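Local coordinates for heme oxygenase (Chlamydomonas reinhardtii, PDB 4RAJ), which probably catalyses the oxygen-dependent opening of heme to biliverdin, with release of iron and carbon monoxide, and is captured here without heme, at residues Gly58-Tyr61 / Tyr62-Val65; Ala142-Tyr145 / Thr146-Ala150; His214-Ala217 / Phe218-Asn222. All blocks are in the same frame, centred on the assembly; numbering follows the deposited sequence.

Interaction 1: Gly58-Tyr61 / Tyr62-Val65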
loop_
_atom_site.group_PDB
_atom_site.type_symbol
_atom_site.label_atom_id
_atom_site.label_comp_id
_atom_site.label_asym_id
_atom_site.label_seq_id
_atom_site.Cartn_x
_atom_site.Cartn_y
_atom_site.Cartn_z
ATOM N N GLY A 58 -8.722 6.617 -3.893
ATOM C CA GLY A 58 -9.450 6.617 -2.635
ATOM C C GLY A 58 -9.592 5.242 -1.992
ATOM O O GLY A 58 -9.574 5.146 -0.778
ATOM N N CYS A 59 -9.719 4.186 -2.794
ATOM C CA CYS A 59 -9.750 2.826 -2.258
ATOM C C CYS A 59 -8.507 2.561 -1.451
ATOM O O CYS A 59 -8.551 2.029 -0.347
ATOM C CB CYS A 59 -9.853 1.787 -3.374
ATOM S SG CYS A 59 -11.397 1.892 -4.252
ATOM N N PHE A 60 -7.378 2.942 -2.013
ATOM C CA PHE A 60 -6.127 2.650 -1.355
ATOM C C PHE A 60 -5.744 3.695 -0.317
ATOM O O PHE A 60 -4.914 3.430 0.563
ATOM C CB PHE A 60 -5.068 2.432 -2.430
ATOM C CG PHE A 60 -5.266 1.126 -3.113
ATOM C CD1 PHE A 60 -4.711 -0.026 -2.579
ATOM C CD2 PHE A 60 -6.132 1.013 -4.184
ATOM C CE1 PHE A 60 -4.952 -1.263 -3.163
ATOM C CE2 PHE A 60 -6.384 -0.228 -4.772
ATOM C CZ PHE A 60 -5.790 -1.360 -4.257
ATOM N N TYR A 61 -6.380 4.858 -0.380
ATOM C CA TYR A 61 -6.313 5.788 0.737
ATOM C C TYR A 61 -6.781 5.041 1.988
ATOM O O TYR A 61 -6.081 5.016 3.011
ATOM C CB TYR A 61 -7.166 7.035 0.462
ATOM C CG TYR A 61 -7.509 7.821 1.703
ATOM C CD1 TYR A 61 -6.515 8.412 2.478
ATOM C CD2 TYR A 61 -8.834 7.975 2.103
ATOM C CE1 TYR A 61 -6.837 9.146 3.632
ATOM C CE2 TYR A 61 -9.159 8.693 3.249
ATOM C CZ TYR A 61 -8.161 9.278 4.004
ATOM O OH TYR A 61 -8.501 9.985 5.146
ATOM N N TYR A 62 -7.935 4.386 1.891
ATOM C CA TYR A 62 -8.459 3.636 3.029
ATOM C C TYR A 62 -7.596 2.442 3.402
ATOM O O TYR A 62 -7.480 2.118 4.588
ATOM C CB TYR A 62 -9.888 3.162 2.753
ATOM C CG TYR A 62 -10.870 4.324 2.752
ATOM C CD1 TYR A 62 -10.986 5.158 3.861
ATOM C CD2 TYR A 62 -11.674 4.583 1.646
ATOM C CE1 TYR A 62 -11.883 6.224 3.863
ATOM C CE2 TYR A 62 -12.576 5.644 1.640
ATOM C CZ TYR A 62 -12.677 6.455 2.751
ATOM O OH TYR A 62 -13.573 7.509 2.732
ATOM N N VAL A 63 -7.018 1.767 2.410
ATOM C CA VAL A 63 -6.103 0.663 2.726
ATOM C C VAL A 63 -4.945 1.183 3.574
ATOM O O VAL A 63 -4.631 0.646 4.650
ATOM C CB VAL A 63 -5.542 -0.020 1.463
ATOM C CG1 VAL A 63 -4.398 -0.991 1.841
ATOM C CG2 VAL A 63 -6.667 -0.752 0.700
ATOM N N PHE A 64 -4.310 2.253 3.118
ATOM C CA PHE A 64 -3.188 2.766 3.894
ATOM C C PHE A 64 -3.606 3.400 5.226
ATOM O O PHE A 64 -2.857 3.310 6.190
ATOM C CB PHE A 64 -2.358 3.750 3.052
ATOM C CG PHE A 64 -1.475 3.046 2.065
ATOM C CD1 PHE A 64 -0.299 2.442 2.481
ATOM C CD2 PHE A 64 -1.847 2.924 0.740
ATOM C CE1 PHE A 64 0.507 1.751 1.575
ATOM C CE2 PHE A 64 -1.047 2.231 -0.174
ATOM C CZ PHE A 64 0.127 1.649 0.249
ATOM N N VAL A 65 -4.775 4.030 5.301
ATOM C CA VAL A 65 -5.250 4.507 6.607
ATOM C C VAL A 65 -5.313 3.331 7.592
ATOM O O VAL A 65 -4.844 3.428 8.728
ATOM C CB VAL A 65 -6.641 5.176 6.513
ATOM C CG1 VAL A 65 -7.300 5.242 7.880
ATOM C CG2 VAL A 65 -6.519 6.575 5.904
#
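Residues G58-Y61 and Y62-V65 are successive turns of helix 50-76. Four i to i+4 backbone hydrogen bonds join them, from Y62 N to G58 O, V63 N to C59 O, F64 N to F60 O and V65 N to Y61 O. The last is the shortest, 2.8 Å from V65 N to Y61 O, with an N-H...O angle of 160°. Y61 CG lies anti to the backbone N (chi1 161°), which swings the ring outward and forward, within reach of V65. There V65 CG2 rests over one ring face as a CH-pi contact, 3.4 Å from Y61 CE1. Y62 meets the same tyrosine from another direction. Y61 CD2 stands above the centre of the Y62 ring, and the two planes are inclined at 49°. F60 points the same way as V63, and F60 CD1 packs 3.9 Å from V63 CG2. The F64 ring brings its edge to F60 O, with F64 CD2 3.1 Å away. Helix 204-227 meets the F60 and V63 side. F60 also lines the pocket that holds a glycol ether. The side-chain contacts between the turns are therefore apolar and aromatic, while the backbone bonds supply the polar part.

Interaction 2: Ala142-Tyr145 / Thr146-Ala150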
loop_
_atom_site.group_PDB
_atom_site.type_symbol
_atom_site.label_atom_id
_atom_site.label_comp_id
_atom_site.label_asym_id
_atom_site.label_seq_id
_atom_site.Cartn_x
_atom_site.Cartn_y
_atom_site.Cartn_z
ATOM N N ALA A 142 4.569 -7.792 7.053
ATOM C CA ALA A 142 4.448 -8.425 5.752
ATOM C C ALA A 142 3.615 -7.562 4.831
ATOM O O ALA A 142 3.858 -7.523 3.622
ATOM C CB ALA A 142 3.825 -9.829 5.883
ATOM N N HIS A 143 2.627 -6.869 5.389
ATOM C CA HIS A 143 1.821 -5.990 4.560
ATOM C C HIS A 143 2.519 -4.680 4.228
ATOM O O HIS A 143 2.281 -4.104 3.161
ATOM C CB HIS A 143 0.459 -5.710 5.191
ATOM C CG HIS A 143 -0.400 -6.925 5.327
ATOM N ND1 HIS A 143 -1.706 -6.947 4.892
ATOM C CD2 HIS A 143 -0.204 -8.092 5.983
ATOM C CE1 HIS A 143 -2.230 -8.133 5.149
ATOM N NE2 HIS A 143 -1.347 -8.838 5.832
ATOM N N VAL A 144 3.369 -4.217 5.128
ATOM C CA VAL A 144 4.249 -3.099 4.814
ATOM C C VAL A 144 5.155 -3.481 3.652
ATOM O O VAL A 144 5.334 -2.710 2.709
ATOM C CB VAL A 144 5.115 -2.701 6.023
ATOM C CG1 VAL A 144 6.157 -1.642 5.619
ATOM C CG2 VAL A 144 4.238 -2.191 7.151
ATOM N N TYR A 145 5.715 -4.689 3.719
ATOM C CA TYR A 145 6.644 -5.150 2.691
ATOM C C TYR A 145 5.987 -5.110 1.315
ATOM O O TYR A 145 6.582 -4.633 0.339
ATOM C CB TYR A 145 7.159 -6.571 3.007
ATOM C CG TYR A 145 8.074 -7.118 1.934
ATOM C CD1 TYR A 145 9.320 -6.548 1.707
ATOM C CD2 TYR A 145 7.704 -8.209 1.156
ATOM C CE1 TYR A 145 10.169 -7.035 0.723
ATOM C CE2 TYR A 145 8.555 -8.710 0.168
ATOM C CZ TYR A 145 9.787 -8.114 -0.041
ATOM O OH TYR A 145 10.642 -8.590 -1.013
ATOM N N THR A 146 4.737 -5.560 1.262
ATOM C CA THR A 146 3.966 -5.635 0.032
ATOM C C THR A 146 3.461 -4.286 -0.476
ATOM O O THR A 146 3.613 -3.966 -1.653
ATOM C CB THR A 146 2.740 -6.540 0.214
ATOM O OG1 THR A 146 3.149 -7.805 0.770
ATOM C CG2 THR A 146 2.030 -6.764 -1.118
ATOM N N GLN A 147 2.843 -3.526 0.423
ATOM C CA GLN A 147 2.127 -2.297 0.081
ATOM C C GLN A 147 3.046 -1.091 0.005
ATOM O O GLN A 147 3.100 -0.397 -1.005
ATOM C CB GLN A 147 1.024 -2.024 1.111
ATOM C CG GLN A 147 0.016 -3.192 1.312
ATOM C CD GLN A 147 -0.958 -3.324 0.166
ATOM O OE1 GLN A 147 -0.782 -2.711 -0.884
ATOM N NE2 GLN A 147 -2.015 -4.122 0.364
ATOM N N HIS A 148 3.764 -0.824 1.086
ATOM C CA HIS A 148 4.550 0.404 1.132
ATOM C C HIS A 148 5.731 0.388 0.188
ATOM O O HIS A 148 6.110 1.419 -0.355
ATOM C CB HIS A 148 5.032 0.662 2.550
ATOM C CG HIS A 148 3.952 1.123 3.462
ATOM N ND1 HIS A 148 3.144 0.250 4.158
ATOM C CD2 HIS A 148 3.537 2.371 3.790
ATOM C CE1 HIS A 148 2.281 0.942 4.883
ATOM N NE2 HIS A 148 2.495 2.230 4.675
ATOM N N LEU A 149 6.323 -0.779 -0.011
ATOM C CA LEU A 149 7.533 -0.836 -0.818
ATOM C C LEU A 149 7.186 -0.768 -2.309
ATOM O O LEU A 149 7.963 -0.252 -3.114
ATOM C CB LEU A 149 8.348 -2.093 -0.477
ATOM C CG LEU A 149 9.436 -1.870 0.590
ATOM C CD1 LEU A 149 8.892 -1.245 1.866
ATOM C CD2 LEU A 149 10.185 -3.156 0.915
ATOM N N ALA A 150 5.998 -1.234 -2.670
ATOM C CA ALA A 150 5.540 -1.111 -4.055
ATOM C C ALA A 150 5.265 0.351 -4.412
ATOM O O ALA A 150 5.565 0.785 -5.528
ATOM C CB ALA A 150 4.301 -1.972 -4.291
#
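The hydroxyl of T146 turns back along the helix to the carbonyl of A142. T146 OG1 lies beside its own backbone N (chi1 -51°) and donates to A142 O at 3.0 Å. T146 N bonds to the same A142 O at 3.2 Å. The two donors come from opposite faces of the carbonyl plane, so A142 O is gripped twice. T146 OG1 also bonds to H214 ND1. Y145 and L149 slant across each other. L149 CD2 comes obliquely to the tyrosine ring, 3.6 Å from Y145 CD1, while Y145 OH bonds to S25. V144 CA comes to the edge of the H148 ring, 3.6 Å from H148 ND1. V144 CG1 packs 3.8 Å from the same H148 ND1, which is buried with no polar partner in the model; H148 NE2 bonds to E68.

All this lies on helix 140-151 of the all-helical heme oxygenase fold, and the residues that touch here are buried. Helices 50-76, 184-200 and 204-227 pack around it. T146, Q147 and A150 line the glycol ether pocket.

Q147 CG lies beside its own backbone N, and the chain bends at chi2 (-75°). Q147 CG passes 3.1 Å from H143 O, which also accepts the backbone bond from Q147 N at 2.9 Å. Q147 NE2 bonds to N221 OD1 and Y125 OH. H143 NE2 bonds to E213 and ND1 to Y125 OH, so both imidazole nitrogens are satisfied.

Interaction 3: His214-Ala217 / Phe218-Asn222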
loop_
_atom_site.group_PDB
_atom_site.type_symbol
_atom_site.label_atom_id
_atom_site.label_comp_id
_atom_site.label_asym_id
_atom_site.label_seq_id
_atom_site.Cartn_x
_atom_site.Cartn_y
_atom_site.Cartn_z
ATOM N N HIS A 214 1.898 -11.868 3.076
ATOM C CA HIS A 214 2.410 -11.249 1.845
ATOM C C HIS A 214 1.497 -11.616 0.655
ATOM O O HIS A 214 1.070 -10.752 -0.105
ATOM C CB HIS A 214 3.862 -11.709 1.617
ATOM C CG HIS A 214 4.468 -11.292 0.310
ATOM N ND1 HIS A 214 4.673 -9.975 -0.039
ATOM C CD2 HIS A 214 4.964 -12.035 -0.711
ATOM C CE1 HIS A 214 5.259 -9.922 -1.225
ATOM N NE2 HIS A 214 5.435 -11.158 -1.660
ATOM N N LEU A 215 1.185 -12.903 0.510
ATOM C CA LEU A 215 0.291 -13.339 -0.560
ATOM C C LEU A 215 -1.105 -12.749 -0.364
ATOM O O LEU A 215 -1.788 -12.403 -1.331
ATOM C CB LEU A 215 0.215 -14.874 -0.607
ATOM C CG LEU A 215 1.526 -15.587 -0.915
ATOM C CD1 LEU A 215 1.329 -17.102 -0.783
ATOM C CD2 LEU A 215 2.022 -15.217 -2.307
ATOM N N ALA A 216 -1.536 -12.653 0.894
ATOM C CA ALA A 216 -2.884 -12.166 1.197
ATOM C C ALA A 216 -3.039 -10.707 0.785
ATOM O O ALA A 216 -4.120 -10.291 0.364
ATOM C CB ALA A 216 -3.209 -12.323 2.686
ATOM N N ALA A 217 -1.963 -9.934 0.908
ATOM C CA ALA A 217 -2.017 -8.523 0.523
ATOM C C ALA A 217 -2.286 -8.394 -0.970
ATOM O O ALA A 217 -3.094 -7.564 -1.384
ATOM C CB ALA A 217 -0.725 -7.809 0.910
ATOM N N PHE A 218 -1.631 -9.222 -1.784
ATOM C CA PHE A 218 -1.938 -9.245 -3.218
ATOM C C PHE A 218 -3.396 -9.630 -3.438
ATOM O O PHE A 218 -4.106 -9.023 -4.241
ATOM C CB PHE A 218 -1.037 -10.224 -3.975
ATOM C CG PHE A 218 0.344 -9.711 -4.230
ATOM C CD1 PHE A 218 0.616 -8.956 -5.365
ATOM C CD2 PHE A 218 1.379 -9.993 -3.352
ATOM C CE1 PHE A 218 1.895 -8.483 -5.614
ATOM C CE2 PHE A 218 2.661 -9.519 -3.592
ATOM C CZ PHE A 218 2.916 -8.760 -4.721
ATOM N N GLY A 219 -3.835 -10.661 -2.727
ATOM C CA GLY A 219 -5.197 -11.143 -2.877
ATOM C C GLY A 219 -6.226 -10.076 -2.552
ATOM O O GLY A 219 -7.202 -9.885 -3.300
ATOM N N HIS A 220 -6.011 -9.381 -1.435
ATOM C CA HIS A 220 -6.909 -8.309 -1.026
ATOM C C HIS A 220 -6.901 -7.180 -2.052
ATOM O O HIS A 220 -7.952 -6.647 -2.414
ATOM C CB HIS A 220 -6.517 -7.784 0.353
ATOM C CG HIS A 220 -6.951 -8.666 1.484
ATOM N ND1 HIS A 220 -8.274 -8.804 1.851
ATOM C CD2 HIS A 220 -6.240 -9.447 2.335
ATOM C CE1 HIS A 220 -8.359 -9.640 2.872
ATOM N NE2 HIS A 220 -7.138 -10.041 3.189
ATOM N N ASN A 221 -5.701 -6.785 -2.487
ATOM C CA ASN A 221 -5.569 -5.703 -3.448
ATOM C C ASN A 221 -6.305 -6.039 -4.725
ATOM O O ASN A 221 -7.003 -5.205 -5.288
ATOM C CB ASN A 221 -4.094 -5.413 -3.758
ATOM C CG ASN A 221 -3.438 -4.558 -2.699
ATOM O OD1 ASN A 221 -4.000 -4.349 -1.629
ATOM N ND2 ASN A 221 -2.240 -4.062 -2.989
ATOM N N ASN A 222 -6.164 -7.276 -5.181
ATOM C CA ASN A 222 -6.817 -7.657 -6.439
ATOM C C ASN A 222 -8.337 -7.606 -6.309
ATOM O O ASN A 222 -9.033 -7.153 -7.214
ATOM C CB ASN A 222 -6.345 -9.042 -6.878
ATOM C CG ASN A 222 -4.919 -9.025 -7.386
ATOM O OD1 ASN A 222 -4.288 -7.963 -7.464
ATOM N ND2 ASN A 222 -4.392 -10.197 -7.721
#
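H214 and F218 form the tight end of this contact, one turn apart on helix 204-227. Their side chains run side by side. The edge of F218 is directed at the face of H214, with the planes at 89° and the ring centroids 5.3 Å apart. This is a T-shaped stack. Between the rings, the closest approach is F218 CE2 to H214 CE1, 3.5 Å. H214 has its CG anti to the backbone N (chi1 173°), while F218 CG lies beside its own N (chi1 -78°). These different torsions lay the two side chains alongside each other. F218 CD2 also lies 3.3 Å from H214 O, near the plane of the phenyl ring.

The imidazole is held at both nitrogens, ND1 by T146 and NE2 by S28 OG. H32 meets the F218 ring, and S35 touches it.

On the other side the side chains pack more loosely. A216 CB stays 4.2 Å from H220 CD2, though H220 CD2 lies 3.0 Å from A216 O. The partly exposed G219 brings no side chain. Here the backbone does the joining. H220 N bonds to A216 O at 2.8 Å, and G219 N bonds to L215 O. The H220 ring stacks on Y125 and also meets H128. Further along, N221 N bonds to A217 O at 2.9 Å. Its amide has two partners, Q147 at OD1 and the bound glycol ether at ND2.

H214 is thus fixed by two polar bonds and an aromatic edge, which should restrict its rotation. The bond from Q147 likewise probably orients the N221 amide toward the ligand.

How the interactions relate
The three contacts are separate helix turns around one pocket. Interactions 2 and 3 are closest, with centres about 10 Å apart. Two probable hydrogen bonds join them, T146 OG1 to H214 ND1 and Q147 NE2 to N221 OD1, both 2.8 Å. T146 CG2 packs on A217 CB between them. Interaction 1 meets interaction 2 where F64 CD1 lies 3.6 Å from H148 NE2, an edge-to-face ring pair. It meets interaction 3 where F60 CE1 lies 3.6 Å from N221 OD1. The side chains of F60, Q147 and N221 each come to about 3 Å of the glycol ether, nearest atoms. That molecule probably came from the crystallisation liquor, but it may mark a genuine pocket; S35 of helix 29-47 lines it too.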